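Local coordinates for protein GMP reductase (Trypanosoma brucei brucei, PDB 6JIG) that probably catalyses the NADPH-dependent deamination of GMP to IMP and carries a pair of CBS domains that bind guanine nucleotides, at residues Ser40-Leu45 and Ser283-Ala288; Ser96-Ser101 and Tyr205-Ser210. The protein carries 1 engineered substitution. All coordinates share one frame; numbering follows the deposited sequence.

Interaction 1. Residues Ser40-Leu45 and Ser283-Ala288; sequences SRNVKL and SVDIIA
Asp285 carries this contact: its carboxylate takes three hydrogen bonds from the tight turn at Ser40-Val43. Two end on OD2. The hydroxyl OG of Ser40 reaches Asp285 OD2 at 2.8 Å, on the anti lone pair, away from the other carboxylate oxygen. The backbone N of Asn42 comes to Asp285 OD2 at 2.7 Å on the syn lone pair. The third bond runs from Asn42 ND2 to Asp285 OD1, 2.8 Å long and nearly straight at 173°. It lies almost in the plane of the Asn42 amide. The amide and carboxylate planes are 52° apart, so the two groups are twisted rather than coplanar. With CG of Asn42 beside its own backbone N (chi1 -56°), both its backbone and side-chain N-H groups reach the same carboxylate. This two-point grip fixes the rotation of the carboxylate. The donors probably also favour its charged form.

Within the turn, which is type I, Val43 N bonds to Ser40 O at 3.2 Å. Asp285 therefore docks on a turn that its own backbone bond already closes.

Apolar contact is slight: Ile287 CG1 lies 4.0 Å from Ser40 CB.

The turn joins strands 37-40 and 43-45 of a small antiparallel hairpin. Strand 285-291 belongs to the eight-stranded parallel TIM barrel, between strands 255-259 and 307-310. Asp285 lies near its N-terminal end, away from the C-terminal strand ends where TIM barrels carry their active sites. The hairpin therefore packs against the barrel, with Ser40 and Val43 also touching Val255 of strand 255-259.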
loop_
_atom_site.group_PDB
_atom_site.type_symbol
_atom_site.label_atom_id
_atom_site.label_comp_id
_atom_site.label_asym_id
_atom_site.label_seq_id
_atom_site.Cartn_x
_atom_site.Cartn_y
_atom_site.Cartn_z
ATOM N N SER A 40 -4.040 47.774 -5.468
ATOM C CA SER A 40 -5.202 48.438 -6.031
ATOM C C SER A 40 -4.732 49.796 -6.541
ATOM O O SER A 40 -3.549 50.136 -6.439
ATOM C CB SER A 40 -6.325 48.587 -4.994
ATOM O OG SER A 40 -5.822 49.070 -3.761
ATOM N N ARG A 41 -5.672 50.579 -7.082
ATOM C CA ARG A 41 -5.313 51.827 -7.760
ATOM C C ARG A 41 -4.419 52.703 -6.888
ATOM O O ARG A 41 -3.458 53.308 -7.377
ATOM C CB ARG A 41 -6.571 52.605 -8.152
ATOM C CG ARG A 41 -7.344 52.159 -9.404
ATOM C CD ARG A 41 -8.347 53.271 -9.757
ATOM N NE ARG A 41 -9.470 52.891 -10.614
ATOM C CZ ARG A 41 -9.438 52.872 -11.950
ATOM N NH1 ARG A 41 -8.327 53.187 -12.620
ATOM N NH2 ARG A 41 -10.525 52.527 -12.628
ATOM N N ASN A 42 -4.698 52.762 -5.588
ATOM C CA ASN A 42 -3.984 53.690 -4.719
ATOM C C ASN A 42 -3.175 52.998 -3.626
ATOM O O ASN A 42 -2.796 53.650 -2.650
ATOM C CB ASN A 42 -4.977 54.687 -4.120
ATOM C CG ASN A 42 -5.752 55.421 -5.194
ATOM O OD1 ASN A 42 -5.178 56.193 -5.956
ATOM N ND2 ASN A 42 -7.050 55.153 -5.289
ATOM N N VAL A 43 -2.873 51.703 -3.762
ATOM C CA VAL A 43 -2.123 50.984 -2.730
ATOM C C VAL A 43 -0.979 50.224 -3.385
ATOM O O VAL A 43 -1.215 49.328 -4.204
ATOM C CB VAL A 43 -3.010 50.019 -1.928
ATOM C CG1 VAL A 43 -2.177 49.287 -0.890
ATOM C CG2 VAL A 43 -4.158 50.779 -1.255
ATOM N N LYS A 44 0.251 50.560 -3.007
ATOM C CA LYS A 44 1.448 49.882 -3.486
ATOM C C LYS A 44 1.958 48.900 -2.438
ATOM O O LYS A 44 1.787 49.108 -1.235
ATOM C CB LYS A 44 2.557 50.890 -3.816
ATOM C CG LYS A 44 2.234 51.877 -4.929
ATOM C CD LYS A 44 3.474 52.715 -5.288
ATOM N N LEU A 45 2.601 47.827 -2.905
ATOM C CA LEU A 45 3.217 46.841 -2.031
ATOM C C LEU A 45 4.638 46.565 -2.499
ATOM O O LEU A 45 4.904 46.510 -3.703
ATOM C CB LEU A 45 2.440 45.503 -2.021
ATOM C CG LEU A 45 1.004 45.523 -1.517
ATOM C CD1 LEU A 45 0.352 44.130 -1.690
ATOM C CD2 LEU A 45 0.977 45.943 -0.071
ATOM N N SER A 283 -13.406 56.464 1.332
ATOM C CA SER A 283 -12.063 56.927 1.631
ATOM C C SER A 283 -11.003 55.856 1.417
ATOM O O SER A 283 -9.817 56.180 1.503
ATOM C CB SER A 283 -11.987 57.417 3.072
ATOM O OG SER A 283 -12.467 56.417 3.958
ATOM N N VAL A 284 -11.381 54.600 1.153
ATOM C CA VAL A 284 -10.393 53.550 0.914
ATOM C C VAL A 284 -10.712 52.834 -0.394
ATOM O O VAL A 284 -11.861 52.794 -0.845
ATOM C CB VAL A 284 -10.302 52.523 2.073
ATOM C CG1 VAL A 284 -9.992 53.222 3.417
ATOM C CG2 VAL A 284 -11.562 51.688 2.163
ATOM N N ASP A 285 -9.668 52.286 -1.010
ATOM C CA ASP A 285 -9.834 51.513 -2.234
ATOM C C ASP A 285 -10.780 50.338 -2.010
ATOM O O ASP A 285 -10.745 49.677 -0.968
ATOM C CB ASP A 285 -8.481 51.005 -2.720
ATOM C CG ASP A 285 -7.719 52.040 -3.531
ATOM O OD1 ASP A 285 -8.164 53.208 -3.616
ATOM O OD2 ASP A 285 -6.657 51.682 -4.070
ATOM N N ILE A 286 -11.618 50.079 -3.006
ATOM C CA ILE A 286 -12.587 48.992 -2.983
ATOM C C ILE A 286 -12.139 47.963 -4.020
ATOM O O ILE A 286 -12.150 48.241 -5.223
ATOM C CB ILE A 286 -14.007 49.486 -3.286
ATOM C CG1 ILE A 286 -14.380 50.675 -2.380
ATOM C CG2 ILE A 286 -15.022 48.348 -3.104
ATOM C CD1 ILE A 286 -14.299 50.360 -0.895
ATOM N N ILE A 287 -11.760 46.779 -3.542
ATOM C CA ILE A 287 -11.411 45.630 -4.382
ATOM C C ILE A 287 -12.625 44.715 -4.432
ATOM O O ILE A 287 -13.387 44.627 -3.454
ATOM C CB ILE A 287 -10.169 44.915 -3.817
ATOM C CG1 ILE A 287 -8.988 45.898 -3.759
ATOM C CG2 ILE A 287 -9.788 43.643 -4.664
ATOM C CD1 ILE A 287 -7.792 45.390 -2.971
ATOM N N ALA A 288 -12.845 44.059 -5.576
ATOM C CA ALA A 288 -14.027 43.217 -5.728
ATOM C C ALA A 288 -13.687 41.960 -6.521
ATOM O O ALA A 288 -12.838 41.981 -7.410
ATOM C CB ALA A 288 -15.165 43.949 -6.434
#

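Interaction 2. Residues Ser96-Ser101 and Tyr205-Ser210; sequences SFLIES and YLVTLS. With 5GP (guanosine-5'-monophosphate), chain C.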
loop_
_atom_site.group_PDB
_atom_site.type_symbol
_atom_site.label_atom_id
_atom_site.label_comp_id
_atom_site.label_asym_id
_atom_site.label_seq_id
_atom_site.Cartn_x
_atom_site.Cartn_y
_atom_site.Cartn_z
ATOM N N SER A 96 3.998 51.655 15.301
ATOM C CA SER A 96 3.544 52.976 14.885
ATOM C C SER A 96 4.738 53.920 14.944
ATOM O O SER A 96 5.818 53.544 15.388
ATOM C CB SER A 96 2.401 53.478 15.777
ATOM O OG SER A 96 1.758 54.595 15.192
ATOM N N PHE A 97 4.542 55.152 14.485
ATOM C CA PHE A 97 5.549 56.182 14.753
ATOM C C PHE A 97 5.111 56.917 16.015
ATOM O O PHE A 97 5.726 56.768 17.075
ATOM C CB PHE A 97 5.737 57.125 13.566
ATOM C CG PHE A 97 6.766 58.193 13.827
ATOM C CD1 PHE A 97 8.052 57.844 14.207
ATOM C CD2 PHE A 97 6.441 59.535 13.732
ATOM C CE1 PHE A 97 9.016 58.820 14.478
ATOM C CE2 PHE A 97 7.399 60.514 13.994
ATOM C CZ PHE A 97 8.689 60.148 14.365
ATOM N N LEU A 98 4.024 57.673 15.924
ATOM C CA LEU A 98 3.387 58.264 17.096
ATOM C C LEU A 98 2.322 57.294 17.595
ATOM O O LEU A 98 1.337 57.033 16.897
ATOM C CB LEU A 98 2.764 59.616 16.760
ATOM C CG LEU A 98 3.671 60.732 16.234
ATOM C CD1 LEU A 98 2.859 62.020 16.116
ATOM C CD2 LEU A 98 4.853 60.947 17.138
ATOM N N ILE A 99 2.522 56.748 18.790
ATOM C CA ILE A 99 1.523 55.865 19.385
ATOM C C ILE A 99 0.408 56.722 19.966
ATOM O O ILE A 99 0.636 57.508 20.895
ATOM C CB ILE A 99 2.141 54.962 20.461
ATOM C CG1 ILE A 99 3.303 54.159 19.880
ATOM C CG2 ILE A 99 1.082 54.034 21.041
ATOM C CD1 ILE A 99 4.210 53.542 20.946
ATOM N N GLU A 100 -0.799 56.574 19.424
ATOM C CA GLU A 100 -1.946 57.269 19.975
ATOM C C GLU A 100 -2.493 56.485 21.159
ATOM O O GLU A 100 -2.397 55.256 21.211
ATOM C CB GLU A 100 -3.030 57.464 18.913
ATOM C CG GLU A 100 -2.626 58.403 17.778
ATOM C CD GLU A 100 -3.805 58.824 16.901
ATOM O OE1 GLU A 100 -4.930 58.320 17.117
ATOM O OE2 GLU A 100 -3.602 59.659 15.991
ATOM N N SER A 101 -3.048 57.215 22.122
ATOM C CA SER A 101 -3.599 56.638 23.343
ATOM C C SER A 101 -2.678 55.582 23.969
ATOM O O SER A 101 -3.099 54.443 24.196
ATOM C CB SER A 101 -4.977 56.055 23.077
ATOM O OG SER A 101 -5.796 57.012 22.434
ATOM N N TYR A 205 1.150 61.554 22.940
ATOM C CA TYR A 205 1.643 60.402 22.187
ATOM C C TYR A 205 2.828 59.796 22.919
ATOM O O TYR A 205 3.343 60.353 23.896
ATOM C CB TYR A 205 2.085 60.776 20.760
ATOM C CG TYR A 205 1.047 61.500 19.941
ATOM C CD1 TYR A 205 0.022 60.806 19.303
ATOM C CD2 TYR A 205 1.094 62.877 19.797
ATOM C CE1 TYR A 205 -0.939 61.480 18.556
ATOM C CE2 TYR A 205 0.151 63.553 19.051
ATOM C CZ TYR A 205 -0.866 62.856 18.435
ATOM O OH TYR A 205 -1.806 63.549 17.700
ATOM N N LEU A 206 3.283 58.653 22.407
ATOM C CA LEU A 206 4.537 58.048 22.825
ATOM C C LEU A 206 5.305 57.615 21.588
ATOM O O LEU A 206 4.716 57.068 20.648
ATOM C CB LEU A 206 4.290 56.850 23.751
ATOM C CG LEU A 206 5.529 56.017 24.075
ATOM C CD1 LEU A 206 6.471 56.845 24.972
ATOM C CD2 LEU A 206 5.130 54.690 24.735
ATOM N N VAL A 207 6.613 57.875 21.578
ATOM C CA VAL A 207 7.512 57.337 20.563
ATOM C C VAL A 207 8.507 56.419 21.259
ATOM O O VAL A 207 9.121 56.808 22.259
ATOM C CB VAL A 207 8.240 58.446 19.784
ATOM C CG1 VAL A 207 8.957 57.851 18.572
ATOM C CG2 VAL A 207 7.259 59.537 19.361
ATOM N N THR A 208 8.660 55.200 20.740
ATOM C CA THR A 208 9.543 54.209 21.335
ATOM C C THR A 208 10.724 53.912 20.424
ATOM O O THR A 208 10.627 53.993 19.194
ATOM C CB THR A 208 8.807 52.895 21.628
ATOM O OG1 THR A 208 8.532 52.227 20.394
ATOM C CG2 THR A 208 7.514 53.160 22.337
ATOM N N LEU A 209 11.836 53.541 21.054
ATOM C CA LEU A 209 13.034 53.175 20.312
ATOM C C LEU A 209 12.764 52.010 19.370
ATOM O O LEU A 209 13.287 51.979 18.249
ATOM C CB LEU A 209 14.155 52.833 21.291
ATOM C CG LEU A 209 15.437 52.207 20.763
ATOM C CD1 LEU A 209 16.125 53.153 19.787
ATOM C CD2 LEU A 209 16.351 51.862 21.920
ATOM N N SER A 210 11.949 51.039 19.810
ATOM C CA SER A 210 11.637 49.889 18.959
ATOM C C SER A 210 11.062 50.335 17.626
ATOM O O SER A 210 11.433 49.814 16.570
ATOM C CB SER A 210 10.644 48.954 19.663
ATOM O OG SER A 210 11.198 48.410 20.844
HETATM P P 5GP C . 8.499 47.406 23.474
HETATM O O1P 5GP C . 9.914 47.893 23.259
HETATM O O2P 5GP C . 7.589 48.399 24.166
HETATM O O3P 5GP C . 8.324 45.932 23.789
HETATM O "O5'" 5GP C . 7.838 47.513 22.040
HETATM C "C5'" 5GP C . 6.763 48.408 21.878
HETATM C "C4'" 5GP C . 5.965 48.095 20.654
HETATM O "O4'" 5GP C . 4.560 48.062 21.045
HETATM C "C3'" 5GP C . 6.098 49.183 19.592
HETATM O "O3'" 5GP C . 6.035 48.625 18.279
HETATM C "C2'" 5GP C . 4.886 50.065 19.879
HETATM O "O2'" 5GP C . 4.448 50.870 18.807
HETATM C "C1'" 5GP C . 3.846 49.029 20.307
HETATM N N9 5GP C . 2.800 49.615 21.142
HETATM C C8 5GP C . 1.520 49.755 20.761
HETATM N N7 5GP C . 0.833 50.386 21.729
HETATM C C5 5GP C . 1.704 50.679 22.725
HETATM C C6 5GP C . 1.556 51.318 23.949
HETATM O O6 5GP C . 0.438 51.751 24.294
HETATM N N1 5GP C . 2.620 51.464 24.747
HETATM C C2 5GP C . 3.827 50.997 24.390
HETATM N N2 5GP C . 4.869 51.177 25.242
HETATM N N3 5GP C . 4.007 50.355 23.194
HETATM C C4 5GP C . 2.952 50.193 22.351
HETATM O O HOH W 1 6.804 54.824 18.593
#
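Ile99 and Leu206 exchange two backbone hydrogen bonds. Ile99 N to Leu206 O is 2.9 Å; the return bond, Leu206 N to Ile99 O, is longer at 3.3 Å. Leu98 CG lies beside its backbone N (chi1 -60°). This sets CD1 over the centre of one face of the Tyr205 ring, a CH-pi contact of 4.1 Å to the centroid, and packs CD2 on Val207 CG2 at 3.6 Å. Glu100 CG meets the edge of the same ring at CE1.

Ile99 and Leu206 also face the GMP of the CBS pocket. Ile99 CD1 is 3.4 Å from its O2', and Leu206 CD2 is 3.6 Å from its N2. Ser210 OG donates to phosphate oxygen O1P at 2.8 Å. This is consistent with the allosteric regulation through the CBS domain described for this enzyme.

Further out, a water bridges Phe97 O and Thr208 N. Ser96 OG holds Leu98 O from above the carbonyl plane. Thr208 is the N-cap of helix 209-216, and its OG1 accepts from Asp211 N.

Within this chain the short, weakly bonded strand 99-100 edges an antiparallel sheet, with strand 203-208 in the middle and 193-197 beyond. Phe97 and Val207 pack on Val182 of helix 179-189.

How the interactions relate
Both contacts are partly buried, but they share no secondary-structure element. Their centres are 26 Å apart, and their nearest atoms are about 15 Å apart. Interaction 1 belongs to the catalytic barrel, and interaction 2 to the CBS region inserted between its two segments. Interaction 1 is mainly polar, with one carboxylate gripped by a turn. Interaction 2 has strand pairing and apolar side chains, and it buries about twice the surface (415 against 203 Å²). It also forms part of a GMP pocket. By contrast, in interaction 1 the side chain of Ile287 is about 11 Å from a different bound GMP, so that contact joins parts of the fold without lining the site.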